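Local coordinates for protein hydrogenase 3 maturation protease (Escherichia coli, PDB 2E85) that cleaves a 32-residue peptide from the C terminus of the precursor of HycE, the large subunit of hydrogenase 3, as part of its maturation, at residues Asn48-Ile53 / Asp102-Asp107; Leu114-Asp119 / Lys132-Thr137; Met69-Gly74 / Ala152-Glu157. The protein carries 1 engineered substitution. All blocks are in the same frame, centred on the assembly; numbering follows the deposited sequence.

Contact 1 of 3, residues Asn48-Ile53 / Asp102-Asp107; sequences NDIVAI and DQLKED. With CA (calcium ion), chain E; CA (calcium ion), chain G.
Ile50 and Leu104 face each other with similar first torsions: CG1 of Ile50 stands anti to its carbonyl carbon (chi1 -64°), and CG of Leu104 does the same (chi1 -73°). A second turn in Ile50 (chi2 -61°) swings its end methyl onto the fork of the leucine, CD1 lying 3.8 Å from Leu104 CD1 and 3.9 Å from Leu104 CD2, while the two side chains cross obliquely. One turn on, Ile53 CB faces segment 102-107, yet the chain beyond it bends off, and Ile53 CG2 stays 4.4 Å from Leu104 CD2. Helices 50-56 and 97-108 thus pack through three buried aliphatic side chains with no hydrogen bond between the two segments. Leu61 of strand 60-66 touches both Ile53 and Leu104, which seats the pair against the sheet of this alpha/beta fold, and Tyr99 of the second subunit packs on Ile50.

To the sides, each segment contributes ligands to a calcium ion of its own. Just before helix 50-56, Asn48 OD1 binds the first ion at 2.2 Å and the carboxylate of Asp49 grips it with both oxygens; Gly42 O, Ala45 O and two waters complete the site. Asn48 ND2 also donates to one of those waters. On helix 97-108, Gln103 OE1 and Glu106 OE1 each lie 2.3 Å from the second ion, which Asp102 OD1 of the second subunit also binds. One of its three waters donates to Gln103 O at 2.8 Å and to Asp107 OD1, tying the helix backbone to the site. The helix pairing is therefore apolar, whereas in this two-chain crystal assembly of a protein described as a monomer the second calcium bridges the copies and probably offsets the repulsion between carboxylates brought together there.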
loop_
_atom_site.group_PDB
_atom_site.type_symbol
_atom_site.label_atom_id
_atom_site.label_comp_id
_atom_site.label_asym_id
_atom_site.label_seq_id
_atom_site.Cartn_x
_atom_site.Cartn_y
_atom_site.Cartn_z
ATOM N N ASN B 48 -3.942 -6.645 0.500
ATOM C CA ASN B 48 -3.911 -7.932 -0.193
ATOM C C ASN B 48 -5.198 -8.220 -0.989
ATOM O O ASN B 48 -5.378 -9.317 -1.526
ATOM C CB ASN B 48 -3.602 -9.055 0.804
ATOM C CG ASN B 48 -4.752 -9.336 1.754
ATOM O OD1 ASN B 48 -5.546 -8.454 2.055
ATOM N ND2 ASN B 48 -4.850 -10.588 2.224
ATOM N N ASP B 49 -6.068 -7.217 -1.100
ATOM C CA ASP B 49 -7.330 -7.361 -1.837
ATOM C C ASP B 49 -7.231 -6.640 -3.182
ATOM O O ASP B 49 -8.107 -6.766 -4.042
ATOM C CB ASP B 49 -8.522 -6.807 -1.026
ATOM C CG ASP B 49 -8.609 -7.415 0.395
ATOM O OD1 ASP B 49 -8.479 -8.653 0.540
ATOM O OD2 ASP B 49 -8.772 -6.642 1.369
ATOM N N ILE B 50 -6.161 -5.864 -3.339
ATOM C CA ILE B 50 -6.011 -4.994 -4.516
ATOM C C ILE B 50 -5.916 -5.766 -5.835
ATOM O O ILE B 50 -6.605 -5.427 -6.827
ATOM C CB ILE B 50 -4.803 -4.038 -4.351
ATOM C CG1 ILE B 50 -5.039 -3.090 -3.171
ATOM C CG2 ILE B 50 -4.571 -3.251 -5.632
ATOM C CD1 ILE B 50 -6.273 -2.147 -3.245
ATOM N N VAL B 51 -5.091 -6.809 -5.852
ATOM C CA VAL B 51 -4.888 -7.581 -7.087
ATOM C C VAL B 51 -6.222 -8.134 -7.631
ATOM O O VAL B 51 -6.502 -7.981 -8.824
ATOM C CB VAL B 51 -3.804 -8.669 -6.913
ATOM C CG1 VAL B 51 -3.733 -9.576 -8.146
ATOM C CG2 VAL B 51 -2.442 -7.995 -6.697
ATOM N N ALA B 52 -7.050 -8.698 -6.751
ATOM C CA ALA B 52 -8.363 -9.231 -7.149
ATOM C C ALA B 52 -9.287 -8.150 -7.670
ATOM O O ALA B 52 -9.972 -8.352 -8.666
ATOM C CB ALA B 52 -9.028 -9.961 -5.984
ATOM N N ILE B 53 -9.327 -7.017 -6.972
ATOM C CA ILE B 53 -10.176 -5.902 -7.398
ATOM C C ILE B 53 -9.778 -5.445 -8.798
ATOM O O ILE B 53 -10.630 -5.264 -9.655
ATOM C CB ILE B 53 -10.130 -4.744 -6.402
ATOM C CG1 ILE B 53 -10.730 -5.187 -5.058
ATOM C CG2 ILE B 53 -10.920 -3.521 -6.949
ATOM C CD1 ILE B 53 -12.161 -5.750 -5.055
ATOM N N ASP B 102 -6.204 6.558 -4.256
ATOM C CA ASP B 102 -5.835 7.384 -5.408
ATOM C C ASP B 102 -5.444 6.502 -6.606
ATOM O O ASP B 102 -5.792 6.808 -7.754
ATOM C CB ASP B 102 -4.727 8.377 -5.050
ATOM C CG ASP B 102 -5.147 9.389 -3.972
ATOM O OD1 ASP B 102 -6.361 9.444 -3.594
ATOM O OD2 ASP B 102 -4.259 10.139 -3.473
ATOM N N GLN B 103 -4.712 5.418 -6.340
ATOM C CA GLN B 103 -4.303 4.483 -7.407
ATOM C C GLN B 103 -5.471 3.671 -7.930
ATOM O O GLN B 103 -5.574 3.433 -9.119
ATOM C CB GLN B 103 -3.174 3.574 -6.945
ATOM C CG GLN B 103 -1.860 4.348 -6.781
ATOM C CD GLN B 103 -1.436 5.001 -8.103
ATOM O OE1 GLN B 103 -1.363 4.317 -9.122
ATOM N NE2 GLN B 103 -1.189 6.324 -8.093
ATOM N N LEU B 104 -6.358 3.248 -7.035
ATOM C CA LEU B 104 -7.569 2.571 -7.494
ATOM C C LEU B 104 -8.382 3.494 -8.398
ATOM O O LEU B 104 -8.907 3.047 -9.425
ATOM C CB LEU B 104 -8.423 2.137 -6.308
ATOM C CG LEU B 104 -7.839 0.948 -5.536
ATOM C CD1 LEU B 104 -8.509 0.848 -4.162
ATOM C CD2 LEU B 104 -7.942 -0.373 -6.310
ATOM N N LYS B 105 -8.461 4.768 -8.031
ATOM C CA LYS B 105 -9.247 5.740 -8.811
ATOM C C LYS B 105 -8.723 5.913 -10.226
ATOM O O LYS B 105 -9.485 6.237 -11.154
ATOM C CB LYS B 105 -9.288 7.107 -8.130
ATOM C CG LYS B 105 -10.389 7.232 -7.079
ATOM C CD LYS B 105 -10.500 8.637 -6.534
ATOM C CE LYS B 105 -9.319 8.938 -5.630
ATOM N NZ LYS B 105 -8.896 10.360 -5.618
ATOM N N GLU B 106 -7.429 5.705 -10.401
ATOM C CA GLU B 106 -6.838 5.777 -11.735
ATOM C C GLU B 106 -7.233 4.592 -12.603
ATOM O O GLU B 106 -7.318 4.716 -13.831
ATOM C CB GLU B 106 -5.323 5.928 -11.632
ATOM C CG GLU B 106 -4.940 7.290 -11.051
ATOM C CD GLU B 106 -3.442 7.467 -10.789
ATOM O OE1 GLU B 106 -2.641 6.580 -11.161
ATOM O OE2 GLU B 106 -3.079 8.518 -10.212
ATOM N N ASP B 107 -7.504 3.461 -11.966
ATOM C CA ASP B 107 -7.802 2.220 -12.684
ATOM C C ASP B 107 -9.295 1.923 -12.801
ATOM O O ASP B 107 -9.702 1.115 -13.645
ATOM C CB ASP B 107 -7.101 1.045 -12.022
ATOM C CG ASP B 107 -5.590 1.109 -12.170
ATOM O OD1 ASP B 107 -5.088 1.960 -12.933
ATOM O OD2 ASP B 107 -4.916 0.309 -11.513
HETATM CA CA CA E . -7.586 -8.220 2.962
HETATM CA CA CA G . -1.597 4.516 -11.401
HETATM O O HOH W 1 -7.838 -10.700 2.994
HETATM O O HOH W 2 -3.590 3.198 -11.135
HETATM O O HOH W 3 -6.685 -8.758 5.194
HETATM O O HOH W 4 -2.405 4.979 -13.680
HETATM O O HOH W 5 -0.349 2.642 -12.177
#

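Contact 2 of 3, residues Leu114-Asp119 / Lys132-Thr137; sequences LGIQPD and KDAVET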
loop_
_atom_site.group_PDB
_atom_site.type_symbol
_atom_site.label_atom_id
_atom_site.label_comp_id
_atom_site.label_asym_id
_atom_site.label_seq_id
_atom_site.Cartn_x
_atom_site.Cartn_y
_atom_site.Cartn_z
ATOM N N LEU B 114 -16.734 4.800 2.056
ATOM C CA LEU B 114 -17.763 5.004 3.059
ATOM C C LEU B 114 -17.342 4.554 4.469
ATOM O O LEU B 114 -16.977 3.392 4.691
ATOM C CB LEU B 114 -19.026 4.259 2.644
ATOM C CG LEU B 114 -20.274 4.424 3.510
ATOM C CD1 LEU B 114 -21.522 4.147 2.695
ATOM C CD2 LEU B 114 -20.276 3.533 4.768
ATOM N N GLY B 115 -17.383 5.491 5.409
ATOM C CA GLY B 115 -16.996 5.232 6.790
ATOM C C GLY B 115 -18.242 5.119 7.640
ATOM O O GLY B 115 -19.248 5.820 7.421
ATOM N N ILE B 116 -18.168 4.242 8.622
ATOM C CA ILE B 116 -19.205 4.110 9.628
ATOM C C ILE B 116 -18.498 4.323 10.954
ATOM O O ILE B 116 -17.483 3.631 11.234
ATOM C CB ILE B 116 -19.786 2.680 9.678
ATOM C CG1 ILE B 116 -20.489 2.337 8.379
ATOM C CG2 ILE B 116 -20.707 2.489 10.904
ATOM C CD1 ILE B 116 -20.783 0.852 8.176
ATOM N N GLN B 117 -19.052 5.214 11.780
ATOM C CA GLN B 117 -18.454 5.503 13.090
ATOM C C GLN B 117 -18.639 4.373 14.086
ATOM O O GLN B 117 -19.764 4.063 14.461
ATOM C CB GLN B 117 -19.062 6.770 13.673
ATOM C CG GLN B 117 -18.513 7.091 15.064
ATOM C CD GLN B 117 -17.147 7.625 15.012
ATOM O OE1 GLN B 117 -16.874 8.552 14.248
ATOM N NE2 GLN B 117 -16.260 7.078 15.828
ATOM N N PRO B 118 -17.523 3.776 14.553
ATOM C CA PRO B 118 -17.661 2.815 15.642
ATOM C C PRO B 118 -17.778 3.487 16.991
ATOM O O PRO B 118 -17.445 4.685 17.162
ATOM C CB PRO B 118 -16.350 2.035 15.595
ATOM C CG PRO B 118 -15.357 3.020 15.142
ATOM C CD PRO B 118 -16.128 3.854 14.077
ATOM N N ASP B 119 -18.247 2.704 17.947
ATOM C CA ASP B 119 -18.230 3.111 19.328
ATOM C C ASP B 119 -17.149 2.397 20.072
ATOM O O ASP B 119 -16.227 3.026 20.611
ATOM C CB ASP B 119 -19.559 2.855 20.018
ATOM C CG ASP B 119 -19.666 3.626 21.354
ATOM O OD1 ASP B 119 -18.672 4.352 21.633
ATOM O OD2 ASP B 119 -20.682 3.458 22.080
ATOM N N LYS B 132 -24.914 -1.757 14.111
ATOM C CA LYS B 132 -25.733 -2.780 13.450
ATOM C C LYS B 132 -26.741 -2.122 12.551
ATOM O O LYS B 132 -26.915 -2.546 11.403
ATOM C CB LYS B 132 -26.443 -3.675 14.468
ATOM C CG LYS B 132 -25.483 -4.589 15.240
ATOM C CD LYS B 132 -26.297 -5.411 16.236
ATOM C CE LYS B 132 -25.435 -6.126 17.225
ATOM N NZ LYS B 132 -26.282 -7.116 17.951
ATOM N N ASP B 133 -27.411 -1.094 13.087
ATOM C CA ASP B 133 -28.353 -0.246 12.331
ATOM C C ASP B 133 -27.696 0.436 11.107
ATOM O O ASP B 133 -28.304 0.519 10.028
ATOM C CB ASP B 133 -28.957 0.837 13.245
ATOM C CG ASP B 133 -29.851 0.272 14.347
ATOM O OD1 ASP B 133 -30.266 -0.904 14.288
ATOM O OD2 ASP B 133 -30.147 1.036 15.284
ATOM N N ALA B 134 -26.463 0.944 11.268
ATOM C CA ALA B 134 -25.766 1.637 10.175
ATOM C C ALA B 134 -25.489 0.625 9.080
ATOM O O ALA B 134 -25.598 0.943 7.890
ATOM C CB ALA B 134 -24.423 2.252 10.690
ATOM N N VAL B 135 -25.094 -0.589 9.480
ATOM C CA VAL B 135 -24.787 -1.639 8.483
ATOM C C VAL B 135 -26.036 -2.010 7.681
ATOM O O VAL B 135 -26.000 -2.081 6.459
ATOM C CB VAL B 135 -24.084 -2.882 9.132
ATOM C CG1 VAL B 135 -24.007 -3.988 8.093
ATOM C CG2 VAL B 135 -22.676 -2.463 9.611
ATOM N N GLU B 136 -27.151 -2.153 8.383
ATOM C CA GLU B 136 -28.450 -2.290 7.688
ATOM C C GLU B 136 -28.775 -1.123 6.748
ATOM O O GLU B 136 -29.268 -1.335 5.633
ATOM C CB GLU B 136 -29.549 -2.508 8.731
ATOM C CG GLU B 136 -30.920 -2.876 8.159
ATOM C CD GLU B 136 -30.987 -4.216 7.405
ATOM O OE1 GLU B 136 -30.134 -5.127 7.575
ATOM O OE2 GLU B 136 -31.955 -4.376 6.635
ATOM N N THR B 137 -28.512 0.111 7.190
ATOM C CA THR B 137 -28.797 1.276 6.365
ATOM C C THR B 137 -28.020 1.223 5.038
ATOM O O THR B 137 -28.579 1.426 3.968
ATOM C CB THR B 137 -28.527 2.604 7.135
ATOM O OG1 THR B 137 -29.373 2.645 8.289
ATOM C CG2 THR B 137 -28.841 3.809 6.259
#
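Ile116, the last residue of strand 111-116, packs its two branches on neighbouring residues of helix 129-141. Its CG2 comes to 3.7 Å from Ala134 CB, the tight point of the contact; the small alanine probably allows the close approach, and the nearest pair of CA atoms, Ile116 and Ala134, is 7.0 Å apart. The other branch reaches past, and Ile116 CD1 lies 4.1 Å from Val135 CG2, the two side chains crossing at about a right angle. CG2 of Ile116 owes its place to standing anti to the backbone N, with CG1 beside that N (chi1 -64°).

This is helix-on-sheet packing in the alpha/beta fold of the A31 peptidases: strand 111-116 runs parallel to strand 60-66, and Ala21 of helix 21-31 touches both Ile116 and Val135. The side chain of Ile116 is about 7 Å from that of Asp65, a probable nickel ligand. Beyond the strand, the buried Gln117 carries its amide off from the helix, and its NE2 donates to Pro118 O at 3.0 Å in a fairly straight bond (162°) on a lone pair.

The far side of the helix, by contrast, faces solvent, with Lys132 and Asp133 exposed. There Thr137 OG1 folds back to donate to Asp133 O at 2.9 Å, from above the carbonyl plane, sharing that oxygen with the backbone N of Thr137.

Contact 3 of 3, residues Met69-Gly74 / Ala152-Glu157; sequences MGLNPG and AQLAVE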
loop_
_atom_site.group_PDB
_atom_site.type_symbol
_atom_site.label_atom_id
_atom_site.label_comp_id
_atom_site.label_asym_id
_atom_site.label_seq_id
_atom_site.Cartn_x
_atom_site.Cartn_y
_atom_site.Cartn_z
ATOM N N MET B 69 -14.248 8.949 12.997
ATOM C CA MET B 69 -14.404 10.225 12.295
ATOM C C MET B 69 -14.762 11.327 13.281
ATOM O O MET B 69 -15.033 12.471 12.874
ATOM C CB MET B 69 -15.483 10.120 11.194
ATOM C CG MET B 69 -15.181 9.123 10.006
ATOM S SD MET B 69 -16.581 8.815 8.879
ATOM C CE MET B 69 -17.697 7.883 9.986
ATOM N N GLY B 70 -14.796 10.966 14.561
ATOM C CA GLY B 70 -15.166 11.895 15.644
ATOM C C GLY B 70 -16.647 12.209 15.733
ATOM O O GLY B 70 -17.037 13.228 16.312
ATOM N N LEU B 71 -17.485 11.329 15.194
ATOM C CA LEU B 71 -18.942 11.496 15.152
ATOM C C LEU B 71 -19.672 10.637 16.191
ATOM O O LEU B 71 -19.027 9.861 16.909
ATOM C CB LEU B 71 -19.459 11.164 13.732
ATOM C CG LEU B 71 -18.991 12.086 12.591
ATOM C CD1 LEU B 71 -19.595 11.715 11.225
ATOM C CD2 LEU B 71 -19.308 13.509 12.932
ATOM N N ASN B 72 -21.006 10.767 16.282
ATOM C CA ASN B 72 -21.744 9.801 17.108
ATOM C C ASN B 72 -21.673 8.401 16.534
ATOM O O ASN B 72 -21.620 8.251 15.328
ATOM C CB ASN B 72 -23.194 10.190 17.247
ATOM C CG ASN B 72 -23.355 11.497 17.997
ATOM O OD1 ASN B 72 -22.400 11.985 18.623
ATOM N ND2 ASN B 72 -24.548 12.058 17.952
ATOM N N PRO B 73 -21.680 7.374 17.401
ATOM C CA PRO B 73 -21.682 5.974 16.939
ATOM C C PRO B 73 -22.780 5.726 15.888
ATOM O O PRO B 73 -23.939 6.150 16.068
ATOM C CB PRO B 73 -21.931 5.177 18.243
ATOM C CG PRO B 73 -21.370 6.051 19.325
ATOM C CD PRO B 73 -21.705 7.467 18.879
ATOM N N GLY B 74 -22.404 5.080 14.784
ATOM C CA GLY B 74 -23.367 4.677 13.760
ATOM C C GLY B 74 -23.560 5.706 12.656
ATOM O O GLY B 74 -24.217 5.412 11.645
ATOM N N ALA B 152 -24.080 11.716 3.314
ATOM C CA ALA B 152 -23.366 13.002 3.424
ATOM C C ALA B 152 -21.859 12.828 3.383
ATOM O O ALA B 152 -21.334 11.807 3.829
ATOM C CB ALA B 152 -23.730 13.715 4.693
ATOM N N GLN B 153 -21.176 13.844 2.864
ATOM C CA GLN B 153 -19.723 13.922 2.913
ATOM C C GLN B 153 -19.275 14.231 4.329
ATOM O O GLN B 153 -19.901 15.081 4.971
ATOM C CB GLN B 153 -19.275 15.049 1.984
ATOM C CG GLN B 153 -17.782 15.092 1.764
ATOM C CD GLN B 153 -17.320 14.002 0.838
ATOM O OE1 GLN B 153 -16.626 13.081 1.259
ATOM N NE2 GLN B 153 -17.731 14.075 -0.436
ATOM N N LEU B 154 -18.231 13.545 4.826
ATOM C CA LEU B 154 -17.588 13.900 6.087
ATOM C C LEU B 154 -17.057 15.313 5.968
ATOM O O LEU B 154 -16.384 15.645 4.994
ATOM C CB LEU B 154 -16.387 12.987 6.423
ATOM C CG LEU B 154 -15.929 12.534 7.824
ATOM C CD1 LEU B 154 -14.448 12.253 7.892
ATOM C CD2 LEU B 154 -16.424 13.275 9.103
ATOM N N ALA B 155 -17.386 16.139 6.957
ATOM C CA ALA B 155 -16.814 17.476 7.052
ATOM C C ALA B 155 -15.509 17.484 7.818
ATOM O O ALA B 155 -15.504 17.333 9.039
ATOM C CB ALA B 155 -17.824 18.429 7.693
ATOM N N VAL B 156 -14.399 17.646 7.102
ATOM C CA VAL B 156 -13.075 17.809 7.726
ATOM C C VAL B 156 -12.427 19.102 7.239
ATOM O O VAL B 156 -12.259 19.317 6.031
ATOM C CB VAL B 156 -12.103 16.621 7.461
ATOM C CG1 VAL B 156 -10.971 16.610 8.503
ATOM C CG2 VAL B 156 -12.822 15.309 7.500
ATOM N N GLU B 157 -12.031 19.936 8.197
ATOM C CA GLU B 157 -11.563 21.291 7.915
ATOM C C GLU B 157 -10.067 21.460 8.182
ATOM O O GLU B 157 -9.290 20.823 7.440
ATOM C CB GLU B 157 -12.366 22.289 8.729
#
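Leu154 sets its branched end against the CB-CG-SD run of Met69, joining the C-terminal tail to the loop between strands 60-66 and 76-78 of the mixed sheet. Met69 CG is 3.8 Å from Leu154 CD1. The sulfur follows, Met69 SD lying 3.9 Å from Leu154 CG, so the thioether chain is accompanied along much of its length. With Met69 CG anti to the carbonyl carbon (chi1 -64°), the chain runs beside the leucine before bending at the sulfur. Leu71 adds a looser touch, its CD1 4.1 Å from Leu154 CD2 as the two side chains slide past each other in opposite directions. Shortened to an alanine, Leu154 would lack CG and both methyls, which would probably open a gap beside Met69 CG and SD and leave Leu71 CD1 without its partner.

Arg77 touches all three side chains, and Ile79 packs on Met69 and Leu154. The tail pairs with the end of strand 76-78, outermost in this chain's sheet, through backbone hydrogen bonds of Ala152 and Leu154 with Ile78. Farther out, Gln117 OE1 accepts from both Met69 N and Leu71 N, fixing the loop, and Asp68 OD1 accepts a hydrogen bond from Gly70 N.

In the fold
From the N terminus, segment 48-53 opens contact 1, and the chain passes through strands 60-66 and 76-78 before 102-107 closes it, pairing helices 50-56 and 97-108. Contact 3 opens inside that loop at 69-74 but closes only where the C-terminal tail returns to it, so contacts 1 and 3 cross. Contact 2 follows contact 1 in series, from strand 111-116 to helix 129-141, and falls within the span of contact 3. Contacts 1 and 2 lie on opposite sides of the chain's centre, about 24 Å apart between their centres. Contacts 2 and 3 touch: Gln117 O lies 2.8 Å from Gly74 N in a probable hydrogen bond, linking the end of strand 111-116 to loop 69-74.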